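Local coordinates for Serine/threonine-protein kinase Tel1 (Chaetomium thermophilum, PDB 6SKY), which probably phosphorylates serine and threonine residues of target proteins, using ATP, to start checkpoint signalling when DNA is damaged, at residues A[1837-1842]-A[1875-1880]. Numbering follows the deposited sequence.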
loop_
_atom_site.group_PDB
_atom_site.type_symbol
_atom_site.label_atom_id
_atom_site.label_comp_id
_atom_site.label_asym_id
_atom_site.label_seq_id
_atom_site.Cartn_x
_atom_site.Cartn_y
_atom_site.Cartn_z
ATOM N N GLU A 1837 -8.939 -48.443 10.070
ATOM C CA GLU A 1837 -10.215 -48.461 10.767
ATOM C C GLU A 1837 -10.126 -49.056 12.164
ATOM O O GLU A 1837 -10.997 -48.778 12.990
ATOM C CB GLU A 1837 -11.245 -49.227 9.944
ATOM C CG GLU A 1837 -12.672 -48.894 10.296
ATOM C CD GLU A 1837 -12.954 -47.406 10.230
ATOM O OE1 GLU A 1837 -12.536 -46.758 9.247
ATOM O OE2 GLU A 1837 -13.590 -46.878 11.167
ATOM N N ASN A 1838 -9.115 -49.874 12.445
ATOM C CA ASN A 1838 -8.854 -50.313 13.809
ATOM C C ASN A 1838 -8.005 -49.319 14.573
ATOM O O ASN A 1838 -8.116 -49.220 15.800
ATOM C CB ASN A 1838 -8.146 -51.667 13.813
ATOM C CG ASN A 1838 -9.018 -52.789 13.314
ATOM O OD1 ASN A 1838 -10.239 -52.724 13.384
ATOM N ND2 ASN A 1838 -8.389 -53.838 12.814
ATOM N N LEU A 1839 -7.152 -48.583 13.870
ATOM C CA LEU A 1839 -6.371 -47.534 14.505
ATOM C C LEU A 1839 -7.271 -46.417 15.007
ATOM O O LEU A 1839 -7.036 -45.860 16.085
ATOM C CB LEU A 1839 -5.336 -47.011 13.517
ATOM C CG LEU A 1839 -4.164 -46.201 14.045
ATOM C CD1 LEU A 1839 -3.431 -46.973 15.092
ATOM C CD2 LEU A 1839 -3.256 -45.871 12.903
ATOM N N LYS A 1840 -8.308 -46.074 14.242
ATOM C CA LYS A 1840 -9.298 -45.126 14.739
ATOM C C LYS A 1840 -9.914 -45.597 16.047
ATOM O O LYS A 1840 -10.144 -44.796 16.956
ATOM C CB LYS A 1840 -10.391 -44.913 13.705
ATOM C CG LYS A 1840 -10.059 -43.928 12.629
ATOM C CD LYS A 1840 -11.317 -43.524 11.908
ATOM C CE LYS A 1840 -11.013 -42.772 10.639
ATOM N NZ LYS A 1840 -10.601 -41.373 10.905
ATOM N N LEU A 1841 -10.195 -46.889 16.158
ATOM C CA LEU A 1841 -10.812 -47.415 17.368
ATOM C C LEU A 1841 -9.846 -47.399 18.539
ATOM O O LEU A 1841 -10.256 -47.163 19.675
ATOM C CB LEU A 1841 -11.320 -48.828 17.106
ATOM C CG LEU A 1841 -12.064 -49.563 18.206
ATOM C CD1 LEU A 1841 -13.383 -48.906 18.473
ATOM C CD2 LEU A 1841 -12.265 -50.985 17.797
ATOM N N LEU A 1842 -8.563 -47.628 18.283
ATOM C CA LEU A 1842 -7.564 -47.497 19.342
ATOM C C LEU A 1842 -7.484 -46.067 19.855
ATOM O O LEU A 1842 -7.429 -45.825 21.068
ATOM C CB LEU A 1842 -6.203 -47.941 18.831
ATOM C CG LEU A 1842 -5.830 -49.380 19.118
ATOM C CD1 LEU A 1842 -4.435 -49.622 18.625
ATOM C CD2 LEU A 1842 -5.930 -49.631 20.594
ATOM N N ALA A 1875 -0.092 -38.943 18.507
ATOM C CA ALA A 1875 -0.345 -37.765 17.685
ATOM C C ALA A 1875 -0.102 -38.056 16.213
ATOM O O ALA A 1875 -0.910 -37.688 15.354
ATOM C CB ALA A 1875 0.534 -36.611 18.147
ATOM N N ALA A 1876 1.017 -38.709 15.899
ATOM C CA ALA A 1876 1.284 -39.081 14.513
ATOM C C ALA A 1876 0.204 -40.008 13.966
ATOM O O ALA A 1876 -0.265 -39.833 12.835
ATOM C CB ALA A 1876 2.654 -39.734 14.411
ATOM N N ALA A 1877 -0.210 -40.992 14.763
ATOM C CA ALA A 1877 -1.251 -41.920 14.341
ATOM C C ALA A 1877 -2.551 -41.196 14.043
ATOM O O ALA A 1877 -3.198 -41.462 13.031
ATOM C CB ALA A 1877 -1.468 -42.978 15.413
ATOM N N ALA A 1878 -2.958 -40.281 14.921
ATOM C CA ALA A 1878 -4.191 -39.543 14.693
ATOM C C ALA A 1878 -4.074 -38.575 13.530
ATOM O O ALA A 1878 -5.091 -38.208 12.943
ATOM C CB ALA A 1878 -4.600 -38.800 15.956
ATOM N N THR A 1879 -2.861 -38.145 13.189
ATOM C CA THR A 1879 -2.683 -37.352 11.980
ATOM C C THR A 1879 -2.833 -38.203 10.731
ATOM O O THR A 1879 -3.329 -37.722 9.711
ATOM C CB THR A 1879 -1.320 -36.676 11.985
ATOM O OG1 THR A 1879 -1.074 -36.115 13.274
ATOM C CG2 THR A 1879 -1.289 -35.570 10.978
ATOM N N ARG A 1880 -2.405 -39.467 10.789
ATOM C CA ARG A 1880 -2.611 -40.368 9.659
ATOM C C ARG A 1880 -4.088 -40.652 9.409
ATOM O O ARG A 1880 -4.497 -40.815 8.258
ATOM C CB ARG A 1880 -1.856 -41.670 9.890
ATOM C CG ARG A 1880 -0.581 -41.788 9.104
ATOM C CD ARG A 1880 0.549 -42.294 9.964
ATOM N NE ARG A 1880 0.142 -43.400 10.816
ATOM C CZ ARG A 1880 0.822 -43.795 11.882
ATOM N NH1 ARG A 1880 0.388 -44.807 12.613
ATOM N NH2 ARG A 1880 1.937 -43.173 12.223
#
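Leu1839 meets Ala1877 and Arg1880 where two helices of the alpha solenoid, 1836-1849 and 1871-1880, come side by side. The contact is small, burying 97 Å² in all, and lies away from the nucleotide and magnesium sites. No hydrogen bond crosses it.

The apolar part is one methyl against another. CD2 of Leu1839 lies 4.2 Å from CB of Ala1877. Their CA atoms are the nearest pair across the two segments: Leu1839 CA to Ala1877 CA is 7.6 Å. Both side chains set out toward the opposing helix. With chi1 at -163°, CG of Leu1839 lies beside the carbonyl carbon, opposite the backbone N, and the leucine reaches the second helix with CD2 in front.

The same methyl also meets a charged group. CD2 of Leu1839 is 3.8 Å from NH1 of Arg1880, and the two side chains cross at about a right angle. The arginine chain bends at chi2 and chi3. This turns the guanidinium back over its own helix, with CA of Ala1877 over the centre of one face, 3.7 Å above the plane. NH1 is hydrogen-bonded to the backbone O of Leu1828, so this nitrogen has a polar partner although it lies against the leucine methyl.

Around the contact, Cys1881 also packs on Leu1839 and accepts a hydrogen bond from Lys1840 through its backbone O. Helix 1884-1898 packs on Ala1875, Ala1878 and Thr1879.

Within helix 1871-1880, the O of Ala1875 accepts two bonds from Thr1879. They arrive from opposite faces of the carbonyl plane: Thr1879 N at 2.9 Å and Thr1879 OG1 at 2.6 Å from Ala1875 O.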